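Protelomerase (PDB 4F43) probably resolves replicated chromosome ends by cutting and rejoining DNA strands into covalently closed hairpins, and helps protect those ends. Local coordinates at residues F164-Y169 against T208-Y213; G146-T151 against E157-A162. The protein carries 1 engineered substitution. All blocks are in the same frame, centred on the assembly; numbering follows the deposited sequence.

Contact 1. Residues F164-Y169 against T208-Y213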
loop_
_atom_site.group_PDB
_atom_site.type_symbol
_atom_site.label_atom_id
_atom_site.label_comp_id
_atom_site.label_asym_id
_atom_site.label_seq_id
_atom_site.Cartn_x
_atom_site.Cartn_y
_atom_site.Cartn_z
ATOM N N PHE A 164 12.945 10.120 6.690
ATOM C CA PHE A 164 14.116 10.201 5.826
ATOM C C PHE A 164 15.273 10.911 6.518
ATOM O O PHE A 164 15.098 11.977 7.108
ATOM C CB PHE A 164 13.771 10.900 4.510
ATOM C CG PHE A 164 12.609 10.282 3.785
ATOM C CD1 PHE A 164 12.694 8.995 3.280
ATOM C CD2 PHE A 164 11.435 10.990 3.605
ATOM C CE1 PHE A 164 11.627 8.425 2.610
ATOM C CE2 PHE A 164 10.366 10.426 2.937
ATOM C CZ PHE A 164 10.461 9.141 2.439
ATOM N N SER A 165 16.457 10.314 6.439
ATOM C CA SER A 165 17.640 10.846 7.105
ATOM C C SER A 165 18.874 10.693 6.213
ATOM O O SER A 165 18.920 9.798 5.368
ATOM C CB SER A 165 17.845 10.145 8.453
ATOM O OG SER A 165 17.799 8.738 8.311
ATOM N N PRO A 166 19.873 11.576 6.390
ATOM C CA PRO A 166 21.067 11.579 5.533
ATOM C C PRO A 166 21.864 10.278 5.588
ATOM O O PRO A 166 22.117 9.746 6.670
ATOM C CB PRO A 166 21.904 12.734 6.100
ATOM C CG PRO A 166 21.391 12.941 7.486
ATOM C CD PRO A 166 19.931 12.644 7.402
ATOM N N ALA A 167 22.250 9.782 4.417
ATOM C CA ALA A 167 23.042 8.562 4.312
ATOM C C ALA A 167 24.498 8.893 4.010
ATOM O O ALA A 167 24.791 9.586 3.037
ATOM C CB ALA A 167 22.470 7.654 3.235
ATOM N N PRO A 168 25.417 8.398 4.851
ATOM C CA PRO A 168 26.852 8.675 4.720
ATOM C C PRO A 168 27.511 7.917 3.572
ATOM O O PRO A 168 27.257 6.726 3.387
ATOM C CB PRO A 168 27.430 8.180 6.054
ATOM C CG PRO A 168 26.247 8.017 6.971
ATOM C CD PRO A 168 25.115 7.644 6.078
ATOM N N TYR A 169 28.348 8.615 2.810
ATOM C CA TYR A 169 29.196 7.981 1.811
ATOM C C TYR A 169 30.628 8.020 2.326
ATOM O O TYR A 169 31.389 8.926 1.992
ATOM C CB TYR A 169 29.103 8.716 0.471
ATOM C CG TYR A 169 29.738 7.979 -0.694
ATOM C CD1 TYR A 169 31.111 8.027 -0.911
ATOM C CD2 TYR A 169 28.963 7.244 -1.583
ATOM C CE1 TYR A 169 31.691 7.358 -1.970
ATOM C CE2 TYR A 169 29.535 6.573 -2.648
ATOM C CZ TYR A 169 30.900 6.635 -2.835
ATOM O OH TYR A 169 31.475 5.968 -3.893
ATOM N N THR A 208 17.740 18.011 -1.642
ATOM C CA THR A 208 16.447 18.479 -2.127
ATOM C C THR A 208 15.303 17.670 -1.518
ATOM O O THR A 208 14.317 18.234 -1.037
ATOM C CB THR A 208 16.367 18.406 -3.664
ATOM O OG1 THR A 208 17.529 19.021 -4.237
ATOM C CG2 THR A 208 15.118 19.114 -4.167
ATOM N N VAL A 209 15.444 16.346 -1.542
ATOM C CA VAL A 209 14.447 15.453 -0.961
ATOM C C VAL A 209 14.296 15.701 0.536
ATOM O O VAL A 209 13.181 15.808 1.048
ATOM C CB VAL A 209 14.807 13.972 -1.194
ATOM C CG1 VAL A 209 13.868 13.065 -0.411
ATOM C CG2 VAL A 209 14.755 13.643 -2.674
ATOM N N LEU A 210 15.428 15.802 1.227
ATOM C CA LEU A 210 15.440 16.055 2.664
ATOM C C LEU A 210 14.771 17.381 3.002
ATOM O O LEU A 210 14.020 17.478 3.974
ATOM C CB LEU A 210 16.875 16.041 3.198
ATOM C CG LEU A 210 17.382 14.718 3.780
ATOM C CD1 LEU A 210 17.052 13.550 2.865
ATOM C CD2 LEU A 210 18.880 14.786 4.041
ATOM N N ALA A 211 15.042 18.399 2.191
ATOM C CA ALA A 211 14.429 19.707 2.383
ATOM C C ALA A 211 12.916 19.641 2.189
ATOM O O ALA A 211 12.150 20.132 3.024
ATOM C CB ALA A 211 15.041 20.722 1.432
ATOM N N ALA A 212 12.492 19.027 1.087
ATOM C CA ALA A 212 11.071 18.911 0.767
ATOM C C ALA A 212 10.311 18.132 1.835
ATOM O O ALA A 212 9.171 18.458 2.160
ATOM C CB ALA A 212 10.888 18.258 -0.590
ATOM N N TYR A 213 10.955 17.103 2.374
ATOM C CA TYR A 213 10.366 16.303 3.439
ATOM C C TYR A 213 10.276 17.107 4.731
ATOM O O TYR A 213 9.262 17.060 5.437
ATOM C CB TYR A 213 11.180 15.028 3.662
ATOM C CG TYR A 213 10.835 14.297 4.939
ATOM C CD1 TYR A 213 9.673 13.543 5.042
ATOM C CD2 TYR A 213 11.676 14.359 6.043
ATOM C CE1 TYR A 213 9.357 12.874 6.209
ATOM C CE2 TYR A 213 11.369 13.695 7.214
ATOM C CZ TYR A 213 10.208 12.953 7.292
ATOM O OH TYR A 213 9.896 12.289 8.455
#
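Phe164 and Tyr213 form a T-shaped pair, with the edge of the Phe164 ring meeting one face of the Tyr213 ring. The ring centroids are 5.0 Å apart and the planes stand at 80°. Phe164 leads with CD2, which lies 3.4 Å above the tyrosine plane, offset toward the rim. Its closest partner there is Tyr213 CD1, also 3.4 Å from Phe164 CD2. On the phenylalanine side, Tyr213 CG sits at the ring edge, in its plane. The backbone N of Phe164 lies over the same tyrosine face, 3.9 Å from Tyr213 CE2. Tyr213 CG is anti to its own backbone N (chi1 167°), and this turns the ring from helix 206-217 toward Phe164. A probable hydrogen bond joins the tyrosine hydroxyl to the carbonyl oxygen of Ala162.

The contact joins the start of strand 165-169, and the residue before it, to helix 206-217 within the telomere resolvase catalytic domain. Phe164 immediately precedes strand 165-169 of a four-stranded antiparallel sheet. Helix 206-217 follows strand 198-201, an outermost strand of that sheet. Ile178 of strand 177-180 touches both Phe164 and Leu210. Leu147 and Thr151 of helix 140-151 also pack on Phe164, which is buried.

A second, looser touch lies nearer the surface. Leu210 CD2 reaches Pro166 CD at 4.1 Å, and the two side chains cross at about a right angle. The first torsion of Leu210 is unusual (chi1 -95°), and its CD2 methyl is the branch that meets the exposed proline ring.

Contact 2. Residues G146-T151 against E157-A162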
loop_
_atom_site.group_PDB
_atom_site.type_symbol
_atom_site.label_atom_id
_atom_site.label_comp_id
_atom_site.label_asym_id
_atom_site.label_seq_id
_atom_site.Cartn_x
_atom_site.Cartn_y
_atom_site.Cartn_z
ATOM N N GLY A 146 5.561 14.351 -5.325
ATOM C CA GLY A 146 6.938 14.416 -5.776
ATOM C C GLY A 146 7.841 13.506 -4.971
ATOM O O GLY A 146 8.783 12.918 -5.501
ATOM N N LEU A 147 7.546 13.387 -3.679
ATOM C CA LEU A 147 8.306 12.514 -2.796
ATOM C C LEU A 147 8.080 11.054 -3.171
ATOM O O LEU A 147 9.009 10.251 -3.145
ATOM C CB LEU A 147 7.919 12.761 -1.337
ATOM C CG LEU A 147 9.072 12.948 -0.351
ATOM C CD1 LEU A 147 10.158 13.812 -0.963
ATOM C CD2 LEU A 147 8.560 13.576 0.935
ATOM N N ILE A 148 6.841 10.718 -3.522
ATOM C CA ILE A 148 6.521 9.376 -3.996
ATOM C C ILE A 148 7.287 9.081 -5.278
ATOM O O ILE A 148 7.830 7.990 -5.453
ATOM C CB ILE A 148 5.011 9.206 -4.261
ATOM C CG1 ILE A 148 4.215 9.390 -2.970
ATOM C CG2 ILE A 148 4.720 7.840 -4.866
ATOM C CD1 ILE A 148 2.717 9.273 -3.154
ATOM N N GLY A 149 7.336 10.065 -6.171
ATOM C CA GLY A 149 8.023 9.897 -7.438
ATOM C C GLY A 149 9.530 9.776 -7.303
ATOM O O GLY A 149 10.173 9.063 -8.074
ATOM N N MET A 150 10.095 10.464 -6.315
ATOM C CA MET A 150 11.548 10.528 -6.156
ATOM C C MET A 150 12.130 9.435 -5.259
ATOM O O MET A 150 13.059 8.730 -5.655
ATOM C CB MET A 150 11.972 11.907 -5.644
ATOM C CG MET A 150 11.773 13.044 -6.642
ATOM S SD MET A 150 12.926 13.012 -8.032
ATOM C CE MET A 150 11.920 12.272 -9.316
ATOM N N THR A 151 11.594 9.297 -4.049
ATOM C CA THR A 151 12.129 8.321 -3.101
ATOM C C THR A 151 11.465 6.951 -3.233
ATOM O O THR A 151 11.995 5.948 -2.760
ATOM C CB THR A 151 12.035 8.815 -1.637
ATOM O OG1 THR A 151 12.968 8.091 -0.825
ATOM C CG2 THR A 151 10.636 8.617 -1.088
ATOM N N GLU A 157 3.234 5.443 3.660
ATOM C CA GLU A 157 4.549 5.674 4.242
ATOM C C GLU A 157 4.938 7.145 4.140
ATOM O O GLU A 157 5.310 7.766 5.133
ATOM C CB GLU A 157 5.601 4.815 3.538
ATOM C CG GLU A 157 5.362 3.318 3.643
ATOM C CD GLU A 157 6.287 2.519 2.745
ATOM O OE1 GLU A 157 6.907 3.121 1.844
ATOM O OE2 GLU A 157 6.396 1.291 2.943
ATOM N N VAL A 158 4.838 7.692 2.931
ATOM C CA VAL A 158 5.213 9.079 2.663
ATOM C C VAL A 158 4.429 10.079 3.506
ATOM O O VAL A 158 5.013 10.898 4.216
ATOM C CB VAL A 158 5.022 9.440 1.170
ATOM C CG1 VAL A 158 5.182 10.939 0.956
ATOM C CG2 VAL A 158 6.000 8.671 0.300
ATOM N N PHE A 159 3.105 10.008 3.430
ATOM C CA PHE A 159 2.252 10.990 4.088
ATOM C C PHE A 159 2.139 10.809 5.602
ATOM O O PHE A 159 1.939 11.782 6.328
ATOM C CB PHE A 159 0.850 10.996 3.470
ATOM C CG PHE A 159 0.796 11.574 2.082
ATOM C CD1 PHE A 159 0.917 12.938 1.882
ATOM C CD2 PHE A 159 0.608 10.756 0.983
ATOM C CE1 PHE A 159 0.860 13.472 0.611
ATOM C CE2 PHE A 159 0.551 11.283 -0.290
ATOM C CZ PHE A 159 0.678 12.644 -0.476
ATOM N N THR A 160 2.262 9.575 6.084
ATOM C CA THR A 160 1.940 9.308 7.486
ATOM C C THR A 160 3.103 8.920 8.404
ATOM O O THR A 160 3.096 9.275 9.581
ATOM C CB THR A 160 0.825 8.246 7.620
ATOM O OG1 THR A 160 1.319 6.970 7.199
ATOM C CG2 THR A 160 -0.382 8.625 6.775
ATOM N N GLN A 161 4.093 8.195 7.892
ATOM C CA GLN A 161 5.087 7.604 8.787
ATOM C C GLN A 161 6.491 7.407 8.211
ATOM O O GLN A 161 7.187 6.463 8.588
ATOM C CB GLN A 161 4.563 6.272 9.330
ATOM C CG GLN A 161 4.164 5.282 8.247
ATOM C CD GLN A 161 3.533 4.026 8.811
ATOM O OE1 GLN A 161 3.108 3.996 9.966
ATOM N NE2 GLN A 161 3.471 2.977 7.998
ATOM N N ALA A 162 6.915 8.294 7.318
ATOM C CA ALA A 162 8.265 8.214 6.770
ATOM C C ALA A 162 9.259 9.002 7.618
ATOM O O ALA A 162 8.924 10.048 8.173
ATOM C CB ALA A 162 8.291 8.705 5.330
#
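Leu147 meets Val158 through its CB, which lies 4.0 Å from Val158 CG1. The end of the leucine goes elsewhere, onto Val209, Tyr213 and Leu216 of helix 206-217. Ile148 comes next and makes two touches. Its CG1 is 3.8 Å from Val158 CG2. Its CD1 reaches further along, to 4.1 Å from Phe159 CE2. The extended isoleucine chain (chi2 179°) carries this methyl to the ring, which it approaches obliquely.

Val158 thus splits its two methyls between neighbouring residues of helix 140-151. CG1 is anti to the valine backbone N (chi1 170°) and takes Leu147, leaving CG2 for Ile148. The axes of the two short helical segments approach to 10.3 Å at the closest, with their N-to-C directions at 118°. They belong to consecutive helices joined by a tight connection that holds Arg153 and the engineered Ala154. Segment 157-161 includes a wider pi-type turn. Phe159 also makes an edge-to-face pair with Trp225, and Glu157 OE1 accepts from Ala154 N.

All the touching groups across this buried helix-helix contact are hydrocarbon. It therefore rests on dispersion and the exclusion of water, with shape rather than directional bonds setting the fit.

Overall arrangement
Contacts 1 and 2 are neighbours in the catalytic domain, with centres 12 Å apart. They are in series along the chain: contact 2 closes before contact 1 opens, and helix 155-161 and strand 165-169 are consecutive elements. Three apolar touches join them. Phe164 CZ is 3.6 Å from Thr151 CG2, Val209 CG1 is 3.8 Å from Leu147 CD1, and Tyr213 CB is 4.1 Å from Leu147 CD2. The probable hydrogen bond between Tyr213 OH and Ala162 O, short at 2.5 Å, also links them. Helix 140-151 thus packs against partners from both contacts. Contact 2 is nearer the bound hairpin DNA, at about 5 Å between nearest atoms; contact 1 is about 12 Å away.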